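Long-range contacts in response regulator receiver protein (Desulfuromonas acetoxidans, PDB 2ZAY), which probably acts in two-component signalling, this chain being the receiver domain cut from a longer response regulator, the part that usually takes up the phosphoryl group: residues L70-K75 and L101-I106; P53-T58 and S82-A87; T58-P63 and A87-A92; R10-D15 and P46-T51; T16-L21 and I35-N40. All coordinates share one frame; numbering follows the deposited sequence.

Interaction 1: L70-K75 and L101-I106; sequences LFNSLK and LDMGFI
Phe71 and Phe105 mark the nearest approach of the two backbones, their CA atoms 7.8 Å apart. Residues 70-75 are helical, while 101-106 leave a helix through a Schellman motif. Gly104 takes a positive phi of 128° there, and Gly104 N bonds back to Leu101 O. That termination turns the chain so that Met103, Gly104 and Phe105 all touch a single aromatic side chain, Phe71. With CG anti to its own nitrogen (chi1 -176°), Phe71 sends its ring across the gap. The two rings slide past one another obliquely, planes at 31° and centroids 4.7 Å apart. Phe71 CD1 sits 3.8 Å above the middle of the Phe105 ring, and Phe71 CB touches Phe105 CZ at 3.6 Å. At the far end of the ring, Phe71 CZ rests against Gly104 C (3.7 Å), a closeness possible because Gly104 has no CB, which would clash with Phe71 CZ. Met103, bent at its last torsion, brings CE to 3.8 Å from Phe71 CD2. The same methyl meets Asn72 OD1 at 3.8 Å. The cluster joins the end of helix 94-103 to helix 67-75 above the sheet: Phe71 and Phe105 both pack on Val85 of strand 85-89, and Phe105 also reaches Ala87 and, on strand 55-59, Thr58.

Interaction 2: P53-T58 and S82-A87; sequences PHLIIT and SIPVIA
Ile56 O is gripped twice by the neighbouring strand: Ile86 N donates to it over 2.8 Å, and Val85 CA approaches it at 3.2 Å as a CA-H...O contact. Ile86 O repeats the pattern one step on, receiving Thr58 N at 2.9 Å and Ile57 CA at 3.4 Å. Ile56 N completes the set by bonding to Pro84 O (2.9 Å). These bonds pair two parallel strands whose short axes diverge by 21°. Ile56, Val85, Thr58 and Ala87 look out from one face, where Ile56 also meets Leu74 and Val85 meets Phe71 of helix 67-75. The turn of Thr58 that sets OG1 anti to the backbone nitrogen swings CG2 toward the partner strand, 3.9 Å from Val85 CG1. Ile57 and Ile86 point to the other face; helix 115-129 packs on Ile57, and also on Leu55 and Pro84 at the start of the pair, where Leu55 CG lies 4.0 Å from Pro84 CG, the two side chains at about a right angle. Before the strand proper, Ile83 crosses Ile56, its CG2 3.8 Å from Ile56 CG1. Two neighbouring parallel strands joined through helix 67-75 make a beta-alpha-beta unit, here in the central sheet of the CheY-like receiver fold.

Interaction 3: T58-P63 and A87-A92; sequences TEANMP and ALSGRA
Glu59 and Leu88 pair at the carboxyl end of two parallel strands, the edge where receiver domains of the CheY fold carry their phosphorylation site. Leu88 N bonds to Thr58 O at 2.9 Å and Ala60 N to Leu88 O at 2.8 Å, after which the chains part into loops. In sequence, Glu59 probably stands where most relatives have the phospho-accepting aspartate, and Ser89 where they have a conserved serine or threonine. The Glu59 chain is fully extended, which carries OE2 away from strand 85-89 to a hydrogen bond with Thr16 OG1, close to Asp15. Ser89 holds OG anti to its own nitrogen (chi1 177°), and from there OG accepts Arg91 N at 3.1 Å, closing an ST turn, while also bonding to Glu96. Behind it, Ser89 CB rests 3.9 Å from Ala60 CB. Asn61 and Arg91 meet as flat groups: Asn61 CG lies 3.9 Å above one face of the guanidinium, offset toward its rim, with amide and guanidinium planes 28° apart. Asn61 and Arg91 both set CG anti to the carbonyl carbon, and Arg91 then stretches straight from CG to NE, running beneath the amide so that its CD comes 3.4 Å from Asn61 ND2. That nitrogen is engaged by Glu96 OE1, which holds the amide in place over the arginine. Where the strands have separated, one water spans the gap, accepting from Asn61 N and from Gly90 N, each at 3.3 Å.

Interaction 4: R10-D15 and P46-T51; sequences RIMLVD and PVAVKT
Met12 reaches up from the sheet to Ala48 and Val47, a helix-on-sheet packing characteristic of the alternating alpha/beta receiver fold. The helical segment 46-51 lies over strand 10-14, the axes of these short segments 10.3 Å apart and running in nearly opposite directions (178°).

The apolar part of the contact belongs chiefly to one side chain. Met12 runs out extended through SD and then bends at its last torsion (-65°), which turns CE toward the helix, at Ala48 and Val47. The packing rests most safely on the sulfur, with Met12 SD 4.0 Å from Ala48 CB. The methyl CE is modelled too close to Val47 for its position to be trusted, and its separations from Ala48 and the Thr51 hydroxyl are doubtful for the same reason. With the long thioether gone, an alanine here is likely to open a gap under the helix, leaving Ala48 and Val47 without their partner from the strand.

A looser contact forms at the start of the strand, where the aliphatic part of Arg10 carries the touch: Arg10 CD passes Thr51 O at 3.4 Å. The guanidinium beyond it lies obliquely to that carbonyl and finds its partner just past the helix, NH1 bonding to His52 O.

Within the helical segment, Val47 O takes two donors from the next turn, Thr51 N at 2.8 Å and Thr51 OG1 at 2.9 Å, the hydroxyl standing above the carbonyl plane, 44° out of it.

Interaction 5: T16-L21 and I35-N40; sequences TQLPAL and IIQCGN
Leu18 lies against Gln37 and the backbone of Cys38, a branched apolar side chain set over a strand edge at the protein surface. The Leu18 and Gln37 side chains cross obliquely, and both methyls of the leucine take part, CD1 being the closer to the Cys38 carbonyl. CD1 lies over the peptide that follows the strand residue, 3.6 Å from Cys38 O, and also touches Gln37 CB at 3.9 Å. CD2 meets the amide oxygen Gln37 OE1 at 3.8 Å. Leu18 turns CG away from its own carbonyl carbon (chi1 -72°), which directs the fork at the strand. Gln37, extended beyond CG, carries its amide oxygen to the Leu18 methyls. A glycine in place of Leu18 would probably leave the Cys38 carbonyl and Gln37 without the methyls that now pack on them.

A second touch lies nearer the strand's end, between Thr16 and Gly39. Thr16 CA points its hydrogen at Gly39 O, 3.5 Å away and fairly straight at 156°, while Thr16 CG2 flanks the same oxygen at 3.8 Å. The hydroxyl of Thr16 is used elsewhere, bonding to Glu59. The loop bearing Leu18 is itself folded into a tight turn, Leu21 N bonding to Leu18 O at 2.8 Å.

The contact thus fastens the loop between strand 9-14 and helix 22-31 to the outermost strand, 33-38. On that strand Cys38 turns its side chain the other way, toward Met12 and helix 41-51, and just beyond it Asn40 serves as N-cap of that helix through a bond to Glu43 N.

In the fold
The five contacts show how a single parallel sheet can organise a whole receiver domain. Along the chain, interaction 5 is nested within the loop closed by interaction 4, and both close before interactions 1, 2 and 3 open; those three interleave. Interactions 2 and 3 are successive lengths of the same strand pair, 55-59 with 85-89, sharing Thr58 and Ala87, their centres about 14 Å apart. Interaction 1 packs beside them through Phe105, whereas interaction 4 adds the neighbouring strand 9-14. Interactions 1 and 5 lie on opposite sides of the chain's centre, about 19 Å between centres. Thr16 with Glu59 ties interaction 5 to interaction 3 at the sheet end where relatives are usually phosphorylated.

Interaction 1: L70-K75 and L101-I106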
# COMPACT_ATOMS: atom_id res chain seq x y z
N LEU A 70 10.41 -0.35 2.73
CA LEU A 70 9.50 -1.50 2.77
C LEU A 70 9.46 -2.13 1.38
O LEU A 70 9.54 -3.35 1.24
CB LEU A 70 8.09 -1.05 3.18
CG LEU A 70 7.00 -2.14 3.18
CD1 LEU A 70 7.45 -3.29 4.07
CD2 LEU A 70 5.68 -1.56 3.69
N PHE A 71 9.32 -1.29 0.35
CA PHE A 71 9.28 -1.79 -1.01
C PHE A 71 10.51 -2.65 -1.29
O PHE A 71 10.41 -3.76 -1.82
CB PHE A 71 9.25 -0.62 -2.00
CG PHE A 71 9.12 -1.04 -3.44
CD1 PHE A 71 7.87 -1.26 -4.00
CD2 PHE A 71 10.25 -1.23 -4.23
CE1 PHE A 71 7.74 -1.65 -5.34
CE2 PHE A 71 10.15 -1.62 -5.55
CZ PHE A 71 8.88 -1.83 -6.12
N ASN A 72 11.69 -2.13 -0.94
CA ASN A 72 12.93 -2.87 -1.18
C ASN A 72 13.00 -4.16 -0.37
O ASN A 72 13.48 -5.18 -0.88
CB ASN A 72 14.16 -2.00 -0.84
CG ASN A 72 14.33 -0.83 -1.79
OD1 ASN A 72 13.97 -0.91 -2.97
ND2 ASN A 72 14.91 0.26 -1.29
N SER A 73 12.53 -4.13 0.87
CA SER A 73 12.56 -5.33 1.71
C SER A 73 11.66 -6.42 1.14
O SER A 73 11.99 -7.60 1.19
CB SER A 73 12.12 -4.98 3.14
OG SER A 73 13.06 -4.11 3.73
N LEU A 74 10.51 -6.02 0.60
CA LEU A 74 9.57 -6.97 0.01
C LEU A 74 10.19 -7.64 -1.22
O LEU A 74 9.89 -8.79 -1.54
CB LEU A 74 8.28 -6.25 -0.38
CG LEU A 74 7.47 -5.75 0.82
CD1 LEU A 74 6.39 -4.78 0.37
CD2 LEU A 74 6.86 -6.95 1.54
N LYS A 75 11.06 -6.91 -1.91
CA LYS A 75 11.70 -7.43 -3.11
C LYS A 75 12.74 -8.49 -2.78
O LYS A 75 13.17 -9.24 -3.66
CB LYS A 75 12.37 -6.29 -3.89
CG LYS A 75 11.41 -5.45 -4.72
CD LYS A 75 10.91 -6.23 -5.92
CE LYS A 75 9.92 -5.44 -6.77
NZ LYS A 75 8.57 -5.30 -6.14
N LEU A 101 7.18 5.96 -8.73
CA LEU A 101 6.75 5.22 -9.91
C LEU A 101 7.97 4.65 -10.65
O LEU A 101 7.94 3.51 -11.12
CB LEU A 101 5.94 6.12 -10.86
CG LEU A 101 4.55 6.56 -10.39
CD1 LEU A 101 3.89 7.40 -11.47
CD2 LEU A 101 3.70 5.34 -10.08
N ASP A 102 9.04 5.43 -10.76
CA ASP A 102 10.24 4.97 -11.46
C ASP A 102 10.87 3.75 -10.79
O ASP A 102 11.44 2.89 -11.46
CB ASP A 102 11.27 6.11 -11.57
CG ASP A 102 10.83 7.21 -12.54
OD1 ASP A 102 9.99 6.94 -13.42
OD2 ASP A 102 11.34 8.34 -12.44
N MET A 103 10.75 3.70 -9.46
CA MET A 103 11.24 2.61 -8.61
C MET A 103 10.51 1.29 -8.82
O MET A 103 11.06 0.21 -8.58
CB MET A 103 11.04 2.95 -7.14
CG MET A 103 12.21 3.50 -6.42
SD MET A 103 11.68 3.77 -4.73
CE MET A 103 11.97 2.17 -4.00
N GLY A 104 9.24 1.38 -9.20
CA GLY A 104 8.46 0.17 -9.40
C GLY A 104 7.14 0.14 -8.67
O GLY A 104 6.39 -0.84 -8.77
N PHE A 105 6.84 1.18 -7.89
CA PHE A 105 5.54 1.23 -7.21
C PHE A 105 4.51 1.15 -8.33
O PHE A 105 4.63 1.84 -9.34
CB PHE A 105 5.39 2.53 -6.42
CG PHE A 105 5.99 2.47 -5.03
CD1 PHE A 105 5.23 2.03 -3.95
CD2 PHE A 105 7.32 2.81 -4.81
CE1 PHE A 105 5.79 1.93 -2.67
CE2 PHE A 105 7.89 2.72 -3.53
CZ PHE A 105 7.13 2.28 -2.46
N ILE A 106 3.50 0.30 -8.16
CA ILE A 106 2.50 0.14 -9.22
C ILE A 106 1.58 1.35 -9.40
O ILE A 106 1.00 1.54 -10.47
CB ILE A 106 1.66 -1.14 -8.99
CG1 ILE A 106 1.12 -1.64 -10.33
CG2 ILE A 106 0.55 -0.87 -8.00
CD1 ILE A 106 0.56 -3.03 -10.26

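Interaction 2: P53-T58 and S82-A87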
# COMPACT_ATOMS: atom_id res chain seq x y z
N PRO A 53 -0.68 -10.88 1.02
CA PRO A 53 -1.71 -9.99 0.49
C PRO A 53 -1.63 -9.95 -1.04
O PRO A 53 -0.55 -10.15 -1.60
CB PRO A 53 -1.36 -8.64 1.11
CG PRO A 53 0.15 -8.73 1.25
CD PRO A 53 0.32 -10.13 1.79
N HIS A 54 -2.76 -9.70 -1.71
CA HIS A 54 -2.76 -9.62 -3.17
C HIS A 54 -2.17 -8.29 -3.61
O HIS A 54 -1.65 -8.15 -4.72
CB HIS A 54 -4.17 -9.74 -3.73
CG HIS A 54 -4.80 -11.08 -3.55
ND1 HIS A 54 -5.58 -11.40 -2.46
CD2 HIS A 54 -4.74 -12.20 -4.31
CE1 HIS A 54 -5.99 -12.65 -2.56
NE2 HIS A 54 -5.49 -13.16 -3.68
N LEU A 55 -2.27 -7.29 -2.74
CA LEU A 55 -1.75 -5.97 -3.04
C LEU A 55 -1.41 -5.26 -1.73
O LEU A 55 -2.05 -5.49 -0.71
CB LEU A 55 -2.79 -5.17 -3.84
CG LEU A 55 -2.35 -3.78 -4.29
CD1 LEU A 55 -3.04 -3.41 -5.60
CD2 LEU A 55 -2.66 -2.78 -3.21
N ILE A 56 -0.39 -4.40 -1.78
CA ILE A 56 0.05 -3.69 -0.59
C ILE A 56 -0.03 -2.19 -0.81
O ILE A 56 0.32 -1.69 -1.88
CB ILE A 56 1.50 -4.09 -0.23
CG1 ILE A 56 1.55 -5.59 0.10
CG2 ILE A 56 2.03 -3.25 0.93
CD1 ILE A 56 2.94 -6.15 0.23
N ILE A 57 -0.52 -1.48 0.20
CA ILE A 57 -0.63 -0.03 0.13
C ILE A 57 0.20 0.49 1.30
O ILE A 57 -0.05 0.13 2.45
CB ILE A 57 -2.09 0.43 0.32
CG1 ILE A 57 -2.98 -0.14 -0.78
CG2 ILE A 57 -2.15 1.95 0.33
CD1 ILE A 57 -4.47 0.09 -0.53
N THR A 58 1.19 1.33 1.01
CA THR A 58 2.01 1.84 2.10
C THR A 58 2.22 3.34 2.05
O THR A 58 2.28 3.94 0.98
CB THR A 58 3.41 1.18 2.12
OG1 THR A 58 4.16 1.70 3.22
CG2 THR A 58 4.17 1.47 0.82
N SER A 82 6.85 -10.07 -6.03
CA SER A 82 6.00 -9.69 -7.15
C SER A 82 4.66 -9.08 -6.75
O SER A 82 3.88 -8.71 -7.62
CB SER A 82 5.75 -10.90 -8.07
OG SER A 82 6.92 -11.24 -8.78
N ILE A 83 4.40 -8.95 -5.45
CA ILE A 83 3.14 -8.35 -5.01
C ILE A 83 3.15 -6.87 -5.37
O ILE A 83 4.12 -6.17 -5.09
CB ILE A 83 2.95 -8.47 -3.49
CG1 ILE A 83 2.85 -9.95 -3.09
CG2 ILE A 83 1.71 -7.69 -3.06
CD1 ILE A 83 2.83 -10.17 -1.56
N PRO A 84 2.08 -6.37 -6.01
CA PRO A 84 2.08 -4.95 -6.37
C PRO A 84 1.99 -4.05 -5.15
O PRO A 84 1.32 -4.38 -4.16
CB PRO A 84 0.86 -4.82 -7.29
CG PRO A 84 -0.08 -5.89 -6.78
CD PRO A 84 0.87 -7.05 -6.53
N VAL A 85 2.66 -2.90 -5.21
CA VAL A 85 2.66 -1.96 -4.09
C VAL A 85 2.24 -0.57 -4.54
O VAL A 85 2.79 -0.02 -5.50
CB VAL A 85 4.07 -1.87 -3.43
CG1 VAL A 85 4.00 -1.03 -2.15
CG2 VAL A 85 4.59 -3.28 -3.11
N ILE A 86 1.25 -0.01 -3.85
CA ILE A 86 0.75 1.33 -4.15
C ILE A 86 1.27 2.26 -3.06
O ILE A 86 1.22 1.92 -1.88
CB ILE A 86 -0.80 1.40 -4.11
CG1 ILE A 86 -1.40 0.65 -5.31
CG2 ILE A 86 -1.26 2.87 -4.12
CD1 ILE A 86 -2.92 0.67 -5.31
N ALA A 87 1.79 3.42 -3.45
CA ALA A 87 2.28 4.38 -2.48
C ALA A 87 1.23 5.44 -2.19
O ALA A 87 0.55 5.92 -3.09
CB ALA A 87 3.57 5.05 -2.97

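Interaction 3: T58-P63 and A87-A92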
# COMPACT_ATOMS: atom_id res chain seq x y z
N THR A 58 1.19 1.33 1.01
CA THR A 58 2.01 1.84 2.10
C THR A 58 2.22 3.34 2.05
O THR A 58 2.28 3.94 0.98
CB THR A 58 3.41 1.18 2.12
OG1 THR A 58 4.16 1.70 3.22
CG2 THR A 58 4.17 1.47 0.82
N GLU A 59 2.33 3.94 3.23
CA GLU A 59 2.60 5.36 3.33
C GLU A 59 4.02 5.49 2.78
O GLU A 59 4.86 4.63 3.04
CB GLU A 59 2.57 5.79 4.80
CG GLU A 59 2.75 7.27 5.04
CD GLU A 59 2.62 7.64 6.51
OE1 GLU A 59 2.54 8.85 6.83
OE2 GLU A 59 2.60 6.71 7.35
N ALA A 60 4.28 6.54 2.01
CA ALA A 60 5.60 6.72 1.43
C ALA A 60 6.64 7.19 2.44
O ALA A 60 7.72 6.61 2.56
CB ALA A 60 5.53 7.72 0.28
N ASN A 61 6.31 8.24 3.18
CA ASN A 61 7.23 8.78 4.16
C ASN A 61 6.88 8.40 5.60
O ASN A 61 6.01 9.00 6.21
CB ASN A 61 7.28 10.30 4.01
CG ASN A 61 7.57 10.73 2.58
OD1 ASN A 61 8.68 10.55 2.08
ND2 ASN A 61 6.56 11.28 1.91
N MET A 62 7.57 7.38 6.11
CA MET A 62 7.37 6.92 7.49
C MET A 62 8.72 7.05 8.21
O MET A 62 9.78 6.79 7.64
CB MET A 62 6.93 5.44 7.52
CG MET A 62 5.59 5.16 6.86
SD MET A 62 5.00 3.45 7.10
CE MET A 62 6.10 2.54 5.96
N PRO A 63 8.69 7.47 9.49
CA PRO A 63 9.94 7.63 10.24
C PRO A 63 10.64 6.29 10.44
O PRO A 63 9.99 5.25 10.52
CB PRO A 63 9.48 8.26 11.55
CG PRO A 63 8.10 7.70 11.72
CD PRO A 63 7.53 7.82 10.33
N ALA A 87 1.79 3.42 -3.45
CA ALA A 87 2.28 4.38 -2.48
C ALA A 87 1.23 5.44 -2.19
O ALA A 87 0.55 5.92 -3.09
CB ALA A 87 3.57 5.05 -2.97
N LEU A 88 1.12 5.80 -0.91
CA LEU A 88 0.20 6.82 -0.45
C LEU A 88 1.10 7.90 0.15
O LEU A 88 1.94 7.61 0.99
CB LEU A 88 -0.72 6.25 0.63
CG LEU A 88 -2.20 6.07 0.30
CD1 LEU A 88 -2.39 5.41 -1.05
CD2 LEU A 88 -2.85 5.26 1.42
N SER A 89 0.94 9.15 -0.28
CA SER A 89 1.81 10.18 0.27
C SER A 89 1.11 11.48 0.58
O SER A 89 0.28 11.97 -0.20
CB SER A 89 2.98 10.45 -0.68
OG SER A 89 3.78 11.51 -0.18
N GLY A 90 1.46 12.04 1.73
CA GLY A 90 0.89 13.31 2.14
C GLY A 90 1.67 14.48 1.58
O GLY A 90 1.33 15.63 1.84
N ARG A 91 2.73 14.20 0.82
CA ARG A 91 3.54 15.25 0.21
C ARG A 91 3.17 15.33 -1.26
O ARG A 91 2.72 16.36 -1.75
CB ARG A 91 5.03 14.93 0.37
CG ARG A 91 5.43 14.78 1.82
CD ARG A 91 6.93 14.65 2.00
NE ARG A 91 7.27 14.69 3.42
CZ ARG A 91 8.50 14.73 3.90
NH1 ARG A 91 9.54 14.73 3.08
NH2 ARG A 91 8.70 14.78 5.21
N ALA A 92 3.36 14.22 -1.96
CA ALA A 92 2.99 14.15 -3.36
C ALA A 92 3.53 15.24 -4.29
O ALA A 92 2.79 15.83 -5.08
CB ALA A 92 1.47 14.08 -3.48
O HOH W 1 3.74 10.29 3.30

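Interaction 4: R10-D15 and P46-T51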
# COMPACT_ATOMS: atom_id res chain seq x y z
N ARG A 10 -7.10 -9.97 -0.41
CA ARG A 10 -6.39 -9.56 0.79
C ARG A 10 -5.60 -8.31 0.44
O ARG A 10 -4.82 -8.32 -0.51
CB ARG A 10 -5.39 -10.63 1.25
CG ARG A 10 -6.00 -12.00 1.50
CD ARG A 10 -4.90 -13.07 1.65
NE ARG A 10 -5.35 -14.34 1.11
CZ ARG A 10 -4.83 -14.95 0.05
NH1 ARG A 10 -3.82 -14.40 -0.61
NH2 ARG A 10 -5.34 -16.10 -0.36
N ILE A 11 -5.81 -7.24 1.20
CA ILE A 11 -5.11 -5.99 0.94
C ILE A 11 -4.40 -5.55 2.21
O ILE A 11 -5.05 -5.33 3.23
CB ILE A 11 -6.10 -4.87 0.53
CG1 ILE A 11 -6.94 -5.33 -0.67
CG2 ILE A 11 -5.34 -3.59 0.20
CD1 ILE A 11 -6.17 -5.45 -1.97
N MET A 12 -3.07 -5.43 2.18
CA MET A 12 -2.36 -4.97 3.37
C MET A 12 -2.16 -3.46 3.28
O MET A 12 -1.75 -2.94 2.25
CB MET A 12 -1.00 -5.66 3.52
CG MET A 12 -0.16 -5.13 4.71
SD MET A 12 1.44 -5.99 5.00
CE MET A 12 0.90 -7.49 5.42
N LEU A 13 -2.48 -2.76 4.36
CA LEU A 13 -2.32 -1.30 4.41
C LEU A 13 -1.32 -0.95 5.52
O LEU A 13 -1.52 -1.35 6.67
CB LEU A 13 -3.67 -0.65 4.69
CG LEU A 13 -3.71 0.86 4.93
CD1 LEU A 13 -3.20 1.59 3.71
CD2 LEU A 13 -5.15 1.28 5.25
N VAL A 14 -0.27 -0.22 5.19
CA VAL A 14 0.76 0.18 6.16
C VAL A 14 0.78 1.71 6.26
O VAL A 14 1.05 2.40 5.28
CB VAL A 14 2.17 -0.28 5.71
CG1 VAL A 14 3.15 -0.15 6.86
CG2 VAL A 14 2.13 -1.72 5.20
N ASP A 15 0.49 2.24 7.45
CA ASP A 15 0.47 3.69 7.64
C ASP A 15 0.75 4.00 9.11
O ASP A 15 0.32 3.25 9.98
CB ASP A 15 -0.90 4.26 7.24
CG ASP A 15 -0.87 5.77 7.03
OD1 ASP A 15 -0.58 6.21 5.90
OD2 ASP A 15 -1.14 6.51 8.00
N PRO A 46 7.17 -9.12 7.87
CA PRO A 46 6.86 -10.49 8.29
C PRO A 46 5.38 -10.82 8.07
O PRO A 46 5.02 -11.93 7.70
CB PRO A 46 7.23 -10.49 9.78
CG PRO A 46 8.34 -9.46 9.84
CD PRO A 46 7.79 -8.36 8.97
N VAL A 47 4.52 -9.83 8.32
CA VAL A 47 3.08 -10.04 8.13
C VAL A 47 2.79 -10.31 6.65
O VAL A 47 2.00 -11.19 6.32
CB VAL A 47 2.26 -8.81 8.59
CG1 VAL A 47 0.80 -8.98 8.19
CG2 VAL A 47 2.36 -8.67 10.10
N ALA A 48 3.44 -9.57 5.76
CA ALA A 48 3.22 -9.78 4.33
C ALA A 48 3.64 -11.17 3.91
O ALA A 48 2.94 -11.86 3.17
CB ALA A 48 3.98 -8.74 3.52
N VAL A 49 4.80 -11.60 4.40
CA VAL A 49 5.33 -12.92 4.06
C VAL A 49 4.39 -14.05 4.48
O VAL A 49 4.28 -15.05 3.78
CB VAL A 49 6.73 -13.13 4.69
CG1 VAL A 49 7.18 -14.57 4.53
CG2 VAL A 49 7.74 -12.19 4.00
N LYS A 50 3.71 -13.90 5.61
CA LYS A 50 2.82 -14.96 6.06
C LYS A 50 1.35 -14.82 5.67
O LYS A 50 0.63 -15.81 5.68
CB LYS A 50 2.93 -15.15 7.58
CG LYS A 50 2.57 -13.94 8.42
CD LYS A 50 2.96 -14.19 9.88
CE LYS A 50 2.62 -13.01 10.77
NZ LYS A 50 2.98 -13.29 12.19
N THR A 51 0.91 -13.62 5.31
CA THR A 51 -0.48 -13.43 4.92
C THR A 51 -0.67 -13.33 3.42
O THR A 51 -1.79 -13.38 2.92
CB THR A 51 -1.10 -12.17 5.57
OG1 THR A 51 -0.53 -11.00 4.98
CG2 THR A 51 -0.83 -12.16 7.08

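Interaction 5: T16-L21 and I35-N40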
# COMPACT_ATOMS: atom_id res chain seq x y z
N THR A 16 1.45 5.10 9.38
CA THR A 16 1.78 5.46 10.75
C THR A 16 0.62 6.14 11.50
O THR A 16 0.71 6.37 12.70
CB THR A 16 3.04 6.37 10.81
OG1 THR A 16 2.86 7.51 9.98
CG2 THR A 16 4.27 5.60 10.35
N GLN A 17 -0.45 6.46 10.78
CA GLN A 17 -1.62 7.06 11.40
C GLN A 17 -2.88 6.42 10.82
O GLN A 17 -3.69 7.08 10.16
CB GLN A 17 -1.63 8.58 11.20
CG GLN A 17 -1.66 9.05 9.77
CD GLN A 17 -1.20 10.49 9.62
OE1 GLN A 17 -0.09 10.85 10.02
NE2 GLN A 17 -2.05 11.33 9.03
N LEU A 18 -3.02 5.13 11.08
CA LEU A 18 -4.16 4.34 10.62
C LEU A 18 -5.51 4.94 11.01
O LEU A 18 -6.48 4.85 10.24
CB LEU A 18 -4.05 2.91 11.14
CG LEU A 18 -2.96 2.05 10.48
CD1 LEU A 18 -2.77 0.76 11.26
CD2 LEU A 18 -3.36 1.75 9.04
N PRO A 19 -5.62 5.53 12.21
CA PRO A 19 -6.89 6.12 12.62
C PRO A 19 -7.41 7.14 11.61
O PRO A 19 -8.61 7.26 11.38
CB PRO A 19 -6.56 6.76 13.96
CG PRO A 19 -5.54 5.81 14.52
CD PRO A 19 -4.65 5.56 13.32
N ALA A 20 -6.49 7.87 10.98
CA ALA A 20 -6.87 8.88 10.00
C ALA A 20 -7.47 8.26 8.74
O ALA A 20 -8.17 8.93 7.99
CB ALA A 20 -5.65 9.72 9.62
N LEU A 21 -7.19 6.97 8.52
CA LEU A 21 -7.71 6.27 7.35
C LEU A 21 -8.92 5.40 7.67
O LEU A 21 -9.52 4.81 6.77
CB LEU A 21 -6.62 5.41 6.72
CG LEU A 21 -5.46 6.18 6.08
CD1 LEU A 21 -4.35 5.23 5.66
CD2 LEU A 21 -5.97 6.98 4.89
N ILE A 35 -9.05 -6.17 4.64
CA ILE A 35 -7.95 -5.28 5.01
C ILE A 35 -7.09 -5.71 6.19
O ILE A 35 -7.57 -5.94 7.30
CB ILE A 35 -8.47 -3.85 5.31
CG1 ILE A 35 -9.29 -3.33 4.12
CG2 ILE A 35 -7.31 -2.93 5.61
CD1 ILE A 35 -8.51 -3.23 2.82
N ILE A 36 -5.79 -5.82 5.92
CA ILE A 36 -4.81 -6.20 6.92
C ILE A 36 -4.10 -4.89 7.25
O ILE A 36 -3.47 -4.29 6.37
CB ILE A 36 -3.81 -7.23 6.34
CG1 ILE A 36 -4.57 -8.52 5.97
CG2 ILE A 36 -2.69 -7.52 7.34
CD1 ILE A 36 -3.76 -9.50 5.13
N GLN A 37 -4.21 -4.43 8.49
CA GLN A 37 -3.61 -3.16 8.89
C GLN A 37 -2.32 -3.24 9.70
O GLN A 37 -2.28 -3.90 10.73
CB GLN A 37 -4.62 -2.35 9.71
CG GLN A 37 -5.94 -2.09 9.02
CD GLN A 37 -6.84 -1.19 9.85
OE1 GLN A 37 -6.44 -0.10 10.23
NE2 GLN A 37 -8.05 -1.66 10.12
N CYS A 38 -1.29 -2.55 9.22
CA CYS A 38 -0.00 -2.50 9.90
C CYS A 38 0.36 -1.05 10.20
O CYS A 38 0.20 -0.16 9.35
CB CYS A 38 1.08 -3.15 9.04
SG CYS A 38 0.82 -4.92 8.78
N GLY A 39 0.84 -0.80 11.42
CA GLY A 39 1.19 0.55 11.83
C GLY A 39 2.57 1.03 11.43
O GLY A 39 2.86 2.22 11.53
N ASN A 40 3.44 0.11 11.00
CA ASN A 40 4.78 0.48 10.57
C ASN A 40 5.43 -0.61 9.72
O ASN A 40 4.91 -1.72 9.62
CB ASN A 40 5.67 0.80 11.78
CG ASN A 40 5.82 -0.38 12.71
OD1 ASN A 40 6.31 -1.44 12.32
ND2 ASN A 40 5.39 -0.21 13.95